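Local atomic coordinates of agmatinase (Deinococcus radiodurans, PDB entry 1WOH), a protein that probably hydrolyses agmatine to putrescine and urea, as a manganese-dependent member of the arginase (ureohydrolase) family. Residues D136-L146 with N172-R182; Y251-A262 with R291-V300. All coordinates share one frame; numbering follows the deposited sequence.

Contact 1 (D136-L146 with N172-R182); sequences DLHVVQLDAHL and NLVHITTVGLR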
loop_
_atom_site.group_PDB
_atom_site.type_symbol
_atom_site.label_atom_id
_atom_site.label_comp_id
_atom_site.label_asym_id
_atom_site.label_seq_id
_atom_site.Cartn_x
_atom_site.Cartn_y
_atom_site.Cartn_z
ATOM N N ASP A 136 -11.857 -28.364 35.688
ATOM C CA ASP A 136 -12.856 -28.397 34.627
ATOM C C ASP A 136 -12.768 -27.177 33.728
ATOM O O ASP A 136 -13.766 -26.510 33.469
ATOM C CB ASP A 136 -14.258 -28.496 35.229
ATOM C CG ASP A 136 -14.470 -29.789 35.993
ATOM O OD1 ASP A 136 -14.340 -30.868 35.380
ATOM O OD2 ASP A 136 -14.761 -29.727 37.206
ATOM N N LEU A 137 -11.562 -26.890 33.259
ATOM C CA LEU A 137 -11.340 -25.748 32.387
ATOM C C LEU A 137 -12.157 -25.861 31.102
ATOM O O LEU A 137 -12.158 -26.901 30.427
ATOM C CB LEU A 137 -9.852 -25.635 32.046
ATOM C CG LEU A 137 -9.469 -24.560 31.022
ATOM C CD1 LEU A 137 -9.783 -23.193 31.599
ATOM C CD2 LEU A 137 -7.976 -24.671 30.670
ATOM N N HIS A 138 -12.860 -24.776 30.778
ATOM C CA HIS A 138 -13.675 -24.691 29.576
ATOM C C HIS A 138 -13.074 -23.616 28.684
ATOM O O HIS A 138 -12.549 -22.623 29.179
ATOM C CB HIS A 138 -15.111 -24.270 29.901
ATOM C CG HIS A 138 -15.952 -25.358 30.489
ATOM N ND1 HIS A 138 -17.154 -25.746 29.937
ATOM C CD2 HIS A 138 -15.776 -26.126 31.588
ATOM C CE1 HIS A 138 -17.682 -26.708 30.673
ATOM N NE2 HIS A 138 -16.866 -26.959 31.679
ATOM N N VAL A 139 -13.128 -23.824 27.376
ATOM C CA VAL A 139 -12.630 -22.815 26.450
ATOM C C VAL A 139 -13.769 -22.368 25.557
ATOM O O VAL A 139 -14.514 -23.196 25.025
ATOM C CB VAL A 139 -11.498 -23.340 25.527
ATOM C CG1 VAL A 139 -11.191 -22.297 24.426
ATOM C CG2 VAL A 139 -10.247 -23.607 26.338
ATOM N N VAL A 140 -13.931 -21.051 25.437
ATOM C CA VAL A 140 -14.939 -20.479 24.552
ATOM C C VAL A 140 -14.075 -19.918 23.430
ATOM O O VAL A 140 -13.298 -18.990 23.631
ATOM C CB VAL A 140 -15.748 -19.349 25.229
ATOM C CG1 VAL A 140 -16.579 -18.614 24.182
ATOM C CG2 VAL A 140 -16.680 -19.946 26.285
ATOM N N GLN A 141 -14.219 -20.513 22.256
ATOM C CA GLN A 141 -13.416 -20.164 21.093
ATOM C C GLN A 141 -14.186 -19.503 19.951
ATOM O O GLN A 141 -15.140 -20.085 19.427
ATOM C CB GLN A 141 -12.744 -21.465 20.605
ATOM C CG GLN A 141 -12.167 -21.454 19.207
ATOM C CD GLN A 141 -11.825 -22.858 18.706
ATOM O OE1 GLN A 141 -12.164 -23.863 19.344
ATOM N NE2 GLN A 141 -11.167 -22.931 17.552
ATOM N N LEU A 142 -13.784 -18.286 19.578
ATOM C CA LEU A 142 -14.407 -17.590 18.446
ATOM C C LEU A 142 -13.436 -17.904 17.316
ATOM O O LEU A 142 -12.242 -17.645 17.438
ATOM C CB LEU A 142 -14.472 -16.080 18.679
ATOM C CG LEU A 142 -15.396 -15.579 19.795
ATOM C CD1 LEU A 142 -15.487 -14.072 19.710
ATOM C CD2 LEU A 142 -16.781 -16.178 19.651
ATOM N N ASP A 143 -13.934 -18.441 16.213
ATOM C CA ASP A 143 -13.016 -18.863 15.160
ATOM C C ASP A 143 -13.779 -19.302 13.921
ATOM O O ASP A 143 -14.890 -19.830 14.022
ATOM C CB ASP A 143 -12.234 -20.071 15.704
ATOM C CG ASP A 143 -10.871 -20.247 15.078
ATOM O OD1 ASP A 143 -10.689 -19.896 13.895
ATOM O OD2 ASP A 143 -9.977 -20.773 15.784
ATOM N N ALA A 144 -13.185 -19.097 12.751
ATOM C CA ALA A 144 -13.799 -19.549 11.514
ATOM C C ALA A 144 -13.404 -21.017 11.343
ATOM O O ALA A 144 -14.060 -21.768 10.633
ATOM C CB ALA A 144 -13.273 -18.740 10.332
ATOM N N HIS A 145 -12.318 -21.413 12.001
ATOM C CA HIS A 145 -11.821 -22.782 11.880
ATOM C C HIS A 145 -11.838 -23.540 13.209
ATOM O O HIS A 145 -11.718 -22.944 14.275
ATOM C CB HIS A 145 -10.398 -22.752 11.295
ATOM C CG HIS A 145 -10.272 -21.898 10.067
ATOM N ND1 HIS A 145 -9.627 -20.678 10.070
ATOM C CD2 HIS A 145 -10.737 -22.073 8.808
ATOM C CE1 HIS A 145 -9.700 -20.140 8.865
ATOM N NE2 HIS A 145 -10.369 -20.967 8.080
ATOM N N LEU A 146 -11.988 -24.861 13.146
ATOM C CA LEU A 146 -12.035 -25.660 14.367
ATOM C C LEU A 146 -10.689 -25.747 15.093
ATOM O O LEU A 146 -10.636 -25.689 16.319
ATOM C CB LEU A 146 -12.555 -27.067 14.061
ATOM C CG LEU A 146 -12.799 -27.962 15.280
ATOM C CD1 LEU A 146 -13.885 -27.361 16.168
ATOM C CD2 LEU A 146 -13.204 -29.345 14.810
ATOM N N ASN A 172 -7.516 -31.589 32.474
ATOM C CA ASN A 172 -8.493 -30.698 33.105
ATOM C C ASN A 172 -9.274 -29.855 32.090
ATOM O O ASN A 172 -10.317 -29.288 32.425
ATOM C CB ASN A 172 -7.807 -29.783 34.129
ATOM C CG ASN A 172 -6.733 -28.909 33.512
ATOM O OD1 ASN A 172 -5.837 -29.401 32.827
ATOM N ND2 ASN A 172 -6.809 -27.603 33.762
ATOM N N LEU A 173 -8.773 -29.776 30.856
ATOM C CA LEU A 173 -9.459 -29.021 29.799
ATOM C C LEU A 173 -10.566 -29.960 29.336
ATOM O O LEU A 173 -10.378 -30.772 28.422
ATOM C CB LEU A 173 -8.499 -28.718 28.644
ATOM C CG LEU A 173 -8.835 -27.508 27.767
ATOM C CD1 LEU A 173 -7.798 -27.399 26.654
ATOM C CD2 LEU A 173 -10.230 -27.644 27.184
ATOM N N VAL A 174 -11.729 -29.840 29.970
ATOM C CA VAL A 174 -12.838 -30.736 29.693
ATOM C C VAL A 174 -13.837 -30.392 28.612
ATOM O O VAL A 174 -14.594 -31.262 28.182
ATOM C CB VAL A 174 -13.642 -31.005 30.984
ATOM C CG1 VAL A 174 -12.737 -31.620 32.042
ATOM C CG2 VAL A 174 -14.246 -29.706 31.500
ATOM N N HIS A 175 -13.858 -29.146 28.157
ATOM C CA HIS A 175 -14.841 -28.797 27.150
ATOM C C HIS A 175 -14.487 -27.547 26.375
ATOM O O HIS A 175 -13.905 -26.614 26.915
ATOM C CB HIS A 175 -16.209 -28.612 27.825
ATOM C CG HIS A 175 -17.332 -28.376 26.866
ATOM N ND1 HIS A 175 -17.744 -27.115 26.492
ATOM C CD2 HIS A 175 -18.103 -29.246 26.173
ATOM C CE1 HIS A 175 -18.724 -27.219 25.610
ATOM N NE2 HIS A 175 -18.960 -28.502 25.399
ATOM N N ILE A 176 -14.830 -27.557 25.095
ATOM C CA ILE A 176 -14.607 -26.409 24.226
ATOM C C ILE A 176 -15.897 -26.095 23.494
ATOM O O ILE A 176 -16.604 -26.992 23.033
ATOM C CB ILE A 176 -13.516 -26.673 23.153
ATOM C CG1 ILE A 176 -12.182 -27.001 23.821
ATOM C CG2 ILE A 176 -13.338 -25.426 22.271
ATOM C CD1 ILE A 176 -11.035 -27.230 22.812
ATOM N N THR A 177 -16.209 -24.811 23.404
ATOM C CA THR A 177 -17.386 -24.363 22.687
ATOM C C THR A 177 -16.810 -23.479 21.593
ATOM O O THR A 177 -16.236 -22.434 21.888
ATOM C CB THR A 177 -18.308 -23.511 23.574
ATOM O OG1 THR A 177 -18.800 -24.306 24.658
ATOM C CG2 THR A 177 -19.478 -22.984 22.755
ATOM N N THR A 178 -16.955 -23.907 20.343
ATOM C CA THR A 178 -16.424 -23.153 19.207
ATOM C C THR A 178 -17.549 -22.499 18.430
ATOM O O THR A 178 -18.491 -23.168 18.002
ATOM C CB THR A 178 -15.636 -24.079 18.274
ATOM O OG1 THR A 178 -14.677 -24.806 19.051
ATOM C CG2 THR A 178 -14.904 -23.272 17.209
ATOM N N VAL A 179 -17.437 -21.190 18.229
ATOM C CA VAL A 179 -18.481 -20.455 17.532
ATOM C C VAL A 179 -17.950 -19.639 16.360
ATOM O O VAL A 179 -16.940 -18.952 16.489
ATOM C CB VAL A 179 -19.196 -19.501 18.513
ATOM C CG1 VAL A 179 -20.342 -18.783 17.815
ATOM C CG2 VAL A 179 -19.683 -20.284 19.722
ATOM N N GLY A 180 -18.645 -19.724 15.225
ATOM C CA GLY A 180 -18.258 -18.974 14.044
ATOM C C GLY A 180 -17.736 -19.807 12.888
ATOM O O GLY A 180 -17.411 -19.265 11.831
ATOM N N LEU A 181 -17.678 -21.122 13.076
ATOM C CA LEU A 181 -17.162 -22.020 12.045
ATOM C C LEU A 181 -17.863 -21.896 10.698
ATOM O O LEU A 181 -19.094 -21.818 10.620
ATOM C CB LEU A 181 -17.243 -23.476 12.521
ATOM C CG LEU A 181 -16.495 -23.860 13.802
ATOM C CD1 LEU A 181 -16.654 -25.351 14.049
ATOM C CD2 LEU A 181 -15.018 -23.507 13.675
ATOM N N ARG A 182 -17.061 -21.901 9.636
ATOM C CA ARG A 182 -17.566 -21.794 8.273
ATOM C C ARG A 182 -16.426 -22.091 7.303
ATOM O O ARG A 182 -15.255 -22.105 7.694
ATOM C CB ARG A 182 -18.105 -20.382 8.030
ATOM C CG ARG A 182 -17.068 -19.286 8.229
ATOM C CD ARG A 182 -17.736 -17.914 8.281
ATOM N NE ARG A 182 -16.770 -16.822 8.277
ATOM C CZ ARG A 182 -16.181 -16.318 9.358
ATOM N NH1 ARG A 182 -16.450 -16.798 10.567
ATOM N NH2 ARG A 182 -15.323 -15.316 9.223
HETATM O O HOH W 1 -17.111 -24.174 26.912
#

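Contact 2 (Y251-A262 with R291-V300); sequences YAQGMKILAAAA and RLVMETLCEV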
loop_
_atom_site.group_PDB
_atom_site.type_symbol
_atom_site.label_atom_id
_atom_site.label_comp_id
_atom_site.label_asym_id
_atom_site.label_seq_id
_atom_site.Cartn_x
_atom_site.Cartn_y
_atom_site.Cartn_z
ATOM N N TYR A 251 -18.684 -7.265 14.585
ATOM C CA TYR A 251 -18.044 -6.959 15.859
ATOM C C TYR A 251 -19.089 -7.132 16.967
ATOM O O TYR A 251 -18.815 -7.723 18.009
ATOM C CB TYR A 251 -17.518 -5.515 15.857
ATOM C CG TYR A 251 -16.900 -5.070 17.175
ATOM C CD1 TYR A 251 -15.516 -5.025 17.341
ATOM C CD2 TYR A 251 -17.706 -4.702 18.262
ATOM C CE1 TYR A 251 -14.945 -4.628 18.557
ATOM C CE2 TYR A 251 -17.149 -4.303 19.480
ATOM C CZ TYR A 251 -15.769 -4.269 19.621
ATOM O OH TYR A 251 -15.206 -3.885 20.821
ATOM N N ALA A 252 -20.297 -6.624 16.724
ATOM C CA ALA A 252 -21.370 -6.708 17.715
ATOM C C ALA A 252 -21.728 -8.140 18.116
ATOM O O ALA A 252 -21.944 -8.430 19.288
ATOM C CB ALA A 252 -22.612 -5.982 17.195
ATOM N N GLN A 253 -21.794 -9.043 17.147
ATOM C CA GLN A 253 -22.135 -10.430 17.455
ATOM C C GLN A 253 -21.046 -11.101 18.285
ATOM O O GLN A 253 -21.332 -11.788 19.272
ATOM C CB GLN A 253 -22.347 -11.215 16.168
ATOM C CG GLN A 253 -23.521 -10.748 15.348
ATOM C CD GLN A 253 -23.585 -11.470 14.028
ATOM O OE1 GLN A 253 -22.575 -11.586 13.334
ATOM N NE2 GLN A 253 -24.773 -11.960 13.667
ATOM N N GLY A 254 -19.796 -10.914 17.876
ATOM C CA GLY A 254 -18.698 -11.510 18.615
ATOM C C GLY A 254 -18.693 -10.990 20.041
ATOM O O GLY A 254 -18.507 -11.745 20.999
ATOM N N MET A 255 -18.906 -9.685 20.182
ATOM C CA MET A 255 -18.920 -9.041 21.489
ATOM C C MET A 255 -20.089 -9.511 22.358
ATOM O O MET A 255 -19.947 -9.645 23.575
ATOM C CB MET A 255 -18.961 -7.518 21.308
ATOM C CG MET A 255 -18.513 -6.719 22.527
ATOM S SD MET A 255 -16.863 -7.182 23.097
ATOM C CE MET A 255 -17.286 -7.958 24.652
ATOM N N LYS A 256 -21.246 -9.751 21.747
ATOM C CA LYS A 256 -22.401 -10.227 22.509
ATOM C C LYS A 256 -22.113 -11.623 23.066
ATOM O O LYS A 256 -22.504 -11.950 24.189
ATOM C CB LYS A 256 -23.654 -10.288 21.633
ATOM C CG LYS A 256 -24.269 -8.939 21.321
ATOM C CD LYS A 256 -25.610 -9.115 20.629
ATOM C CE LYS A 256 -26.295 -7.781 20.384
ATOM N NZ LYS A 256 -25.535 -6.934 19.423
ATOM N N ILE A 257 -21.436 -12.442 22.268
ATOM C CA ILE A 257 -21.082 -13.799 22.683
ATOM C C ILE A 257 -20.129 -13.743 23.873
ATOM O O ILE A 257 -20.345 -14.414 24.890
ATOM C CB ILE A 257 -20.411 -14.575 21.521
ATOM C CG1 ILE A 257 -21.440 -14.840 20.423
ATOM C CG2 ILE A 257 -19.842 -15.911 22.026
ATOM C CD1 ILE A 257 -20.842 -15.328 19.133
ATOM N N LEU A 258 -19.076 -12.938 23.754
ATOM C CA LEU A 258 -18.115 -12.814 24.841
ATOM C C LEU A 258 -18.764 -12.211 26.090
ATOM O O LEU A 258 -18.521 -12.666 27.205
ATOM C CB LEU A 258 -16.929 -11.949 24.409
ATOM C CG LEU A 258 -16.108 -12.544 23.249
ATOM C CD1 LEU A 258 -15.156 -11.494 22.681
ATOM C CD2 LEU A 258 -15.341 -13.775 23.736
ATOM N N ALA A 259 -19.587 -11.188 25.896
ATOM C CA ALA A 259 -20.245 -10.534 27.022
ATOM C C ALA A 259 -21.125 -11.520 27.783
ATOM O O ALA A 259 -21.123 -11.546 29.018
ATOM C CB ALA A 259 -21.075 -9.353 26.526
ATOM N N ALA A 260 -21.870 -12.335 27.045
ATOM C CA ALA A 260 -22.760 -13.317 27.654
ATOM C C ALA A 260 -21.972 -14.313 28.492
ATOM O O ALA A 260 -22.349 -14.632 29.626
ATOM C CB ALA A 260 -23.548 -14.046 26.575
ATOM N N ALA A 261 -20.871 -14.803 27.936
ATOM C CA ALA A 261 -20.045 -15.764 28.648
ATOM C C ALA A 261 -19.393 -15.132 29.877
ATOM O O ALA A 261 -19.297 -15.765 30.923
ATOM C CB ALA A 261 -18.977 -16.331 27.712
ATOM N N ALA A 262 -18.961 -13.879 29.753
ATOM C CA ALA A 262 -18.298 -13.177 30.849
ATOM C C ALA A 262 -19.230 -12.911 32.031
ATOM O O ALA A 262 -18.786 -12.822 33.178
ATOM C CB ALA A 262 -17.726 -11.854 30.343
ATOM N N ARG A 291 -9.930 -2.780 20.750
ATOM C CA ARG A 291 -11.135 -2.358 21.453
ATOM C C ARG A 291 -11.899 -3.576 21.960
ATOM O O ARG A 291 -12.449 -3.563 23.062
ATOM C CB ARG A 291 -12.054 -1.536 20.545
ATOM C CG ARG A 291 -13.279 -1.047 21.305
ATOM C CD ARG A 291 -14.372 -0.504 20.417
ATOM N NE ARG A 291 -15.673 -0.899 20.951
ATOM C CZ ARG A 291 -16.822 -0.303 20.660
ATOM N NH1 ARG A 291 -16.847 0.736 19.837
ATOM N NH2 ARG A 291 -17.951 -0.766 21.180
ATOM N N LEU A 292 -11.944 -4.631 21.153
ATOM C CA LEU A 292 -12.647 -5.838 21.560
ATOM C C LEU A 292 -12.059 -6.359 22.865
ATOM O O LEU A 292 -12.792 -6.776 23.764
ATOM C CB LEU A 292 -12.533 -6.940 20.491
ATOM C CG LEU A 292 -13.436 -8.145 20.781
ATOM C CD1 LEU A 292 -14.809 -7.885 20.166
ATOM C CD2 LEU A 292 -12.865 -9.423 20.183
ATOM N N VAL A 293 -10.733 -6.348 22.973
ATOM C CA VAL A 293 -10.095 -6.838 24.189
ATOM C C VAL A 293 -10.496 -5.956 25.364
ATOM O O VAL A 293 -10.883 -6.460 26.425
ATOM C CB VAL A 293 -8.551 -6.852 24.070
ATOM C CG1 VAL A 293 -7.927 -7.197 25.416
ATOM C CG2 VAL A 293 -8.116 -7.888 23.024
ATOM N N MET A 294 -10.426 -4.641 25.169
ATOM C CA MET A 294 -10.779 -3.716 26.241
ATOM C C MET A 294 -12.257 -3.798 26.615
ATOM O O MET A 294 -12.603 -3.734 27.799
ATOM C CB MET A 294 -10.425 -2.268 25.861
ATOM C CG MET A 294 -8.923 -1.978 25.764
ATOM S SD MET A 294 -7.936 -2.627 27.125
ATOM C CE MET A 294 -8.540 -1.591 28.513
ATOM N N GLU A 295 -13.128 -3.936 25.622
ATOM C CA GLU A 295 -14.550 -4.033 25.913
ATOM C C GLU A 295 -14.836 -5.355 26.614
ATOM O O GLU A 295 -15.669 -5.422 27.521
ATOM C CB GLU A 295 -15.393 -3.923 24.641
ATOM C CG GLU A 295 -16.899 -3.951 24.927
ATOM C CD GLU A 295 -17.742 -3.548 23.733
ATOM O OE1 GLU A 295 -18.986 -3.576 23.843
ATOM O OE2 GLU A 295 -17.167 -3.203 22.684
ATOM N N THR A 296 -14.144 -6.415 26.208
ATOM C CA THR A 296 -14.365 -7.703 26.853
ATOM C C THR A 296 -13.986 -7.607 28.328
ATOM O O THR A 296 -14.702 -8.113 29.193
ATOM C CB THR A 296 -13.553 -8.823 26.172
ATOM O OG1 THR A 296 -14.022 -8.989 24.825
ATOM C CG2 THR A 296 -13.729 -10.141 26.920
ATOM N N LEU A 297 -12.869 -6.952 28.620
ATOM C CA LEU A 297 -12.445 -6.793 30.006
ATOM C C LEU A 297 -13.471 -5.975 30.799
ATOM O O LEU A 297 -13.673 -6.216 31.992
ATOM C CB LEU A 297 -11.071 -6.129 30.069
ATOM C CG LEU A 297 -9.914 -6.988 29.542
ATOM C CD1 LEU A 297 -8.647 -6.153 29.449
ATOM C CD2 LEU A 297 -9.700 -8.183 30.460
ATOM N N CYS A 298 -14.113 -5.011 30.146
ATOM C CA CYS A 298 -15.130 -4.208 30.828
ATOM C C CYS A 298 -16.221 -5.155 31.291
ATOM O O CYS A 298 -16.679 -5.086 32.432
ATOM C CB CYS A 298 -15.761 -3.183 29.888
ATOM S SG CYS A 298 -14.788 -1.727 29.563
ATOM N N GLU A 299 -16.638 -6.032 30.383
ATOM C CA GLU A 299 -17.677 -7.003 30.676
ATOM C C GLU A 299 -17.211 -7.954 31.769
ATOM O O GLU A 299 -17.953 -8.240 32.705
ATOM C CB GLU A 299 -18.036 -7.799 29.416
ATOM C CG GLU A 299 -18.656 -6.981 28.280
ATOM C CD GLU A 299 -20.009 -6.387 28.641
ATOM O OE1 GLU A 299 -20.668 -6.920 29.557
ATOM O OE2 GLU A 299 -20.423 -5.397 27.996
ATOM N N VAL A 300 -15.979 -8.447 31.656
ATOM C CA VAL A 300 -15.459 -9.371 32.661
ATOM C C VAL A 300 -15.515 -8.768 34.068
ATOM O O VAL A 300 -16.105 -9.350 34.976
ATOM C CB VAL A 300 -14.000 -9.784 32.346
ATOM C CG1 VAL A 300 -13.385 -10.509 33.537
ATOM C CG2 VAL A 300 -13.977 -10.695 31.124
HETATM O O HOH W 2 -16.551 -12.209 34.633
#

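Contact 1 (D136-L146 with N172-R182)
Asn172 O accepts a weak hydrogen bond from Leu137 N where the two parallel strands begin. A beta bulge then shifts the register by one residue, and Val174 N gives a weak hydrogen bond to Leu137 O. His175 lays its CB over one face of the His138 ring, 3.9 Å from the centroid, while its own ring leads away from strand 137-142 and NE2 bonds to Thr200. On the face of the sheet opposite His138 and His175, Ile176 CG1 packs on Val139 CB. Thr177 O accepts a nearly straight hydrogen bond from Gln141 N (175°). Thr178 OG1 donates to Gln141 OE1 (2.7 Å) from above the amide plane; Gln141, extended with CG anti to its N (chi1 164°), runs alongside Thr178 and sends NE2 to Asp143 OD2 (3.0 Å) and Leu146 O. Gln141 is thus a second-shell partner of Asp143, steadied in turn by Thr178. Val179 N donates to Gln141 O, and Val179 O accepts from Asp143 N. Arg182 lays its guanidinium face on Ala144 CB. The strands belong to a beta-alpha-beta unit of the arginase fold, the first leading into Asp143 and His145, which bind manganese in this enzyme, although the metal is absent from this chain.

Contact 2 (Y251-A262 with R291-V300)
Met255 is the knob that helix 251-262 pushes into helix 291-300, in a hole formed by Leu292, Glu295, Thr296 and Glu299. From CB the chain leaves with CG anti to the backbone N (chi1 -160°), which carries CG to the carboxylate of Glu295, 3.4 Å from Glu295 OE1. A bend at chi2 then turns SD back between Leu292 CD1, 3.6 Å from it, and Glu295 CG. A second bend brings the methyl CE against Thr296, 3.4 Å from Thr296 OG1, and near Glu299 CG. That hydroxyl donates to Leu292 O, so its polar need is met within its own helix, and Leu258 CD1 also rests against it.

The two helical segments run roughly parallel, crossing at -27° with their axes 8.8 Å apart at closest approach, and pack side by side on one face of the central parallel sheet of this alpha/beta fold: Leu258 reaches Phe226 on strand 223-229, Thr296 reaches Leu270 on strand 266-273.

One turn before Met255, the Tyr251 ring takes Leu292 CD1 over one face, offset toward the rim. Its OH donates to Glu295 OE2 (2.8 Å) on the anti side of the carboxylate. Arg291 grips the same oxygen side-on with NE and NH2, a salt bridge that fixes the carboxylate and would probably favour its charged form; Arg291 NH1 turns to Glu245 of a neighbouring subunit. Toward the C-terminal end, where Ala259 and Ala262 lie at the interface, the backbones come closer, and Ala259 CB touches Glu299 CD, whose OE2 pairs with Arg74. Ala262 CB meets Val300 CG2, and a water donates to both Ala262 O and Val300 O.

Overall arrangement
From the N terminus, strands 31-36, 80-85 and 114-118 come first; contact 1 then joins strand 137-142 to strand 173-181, closing a loop of 25 residues that carries helix 162-169. The chain continues through strands 200-203 and 223-229 before contact 2 closes a second loop, of 28 residues, that carries strand 266-273 and the start of helix 284-302. The two loops follow in series, neither nested nor crossed. Their centres lie 16 Å apart, yet they touch: Leu142 and Val179 of contact 1 pack on Ile257 of contact 2, and Leu142 also reaches Leu258. Helix 251-262 therefore sits against the strand pair, linking it to helix 291-300 across one face of the sheet.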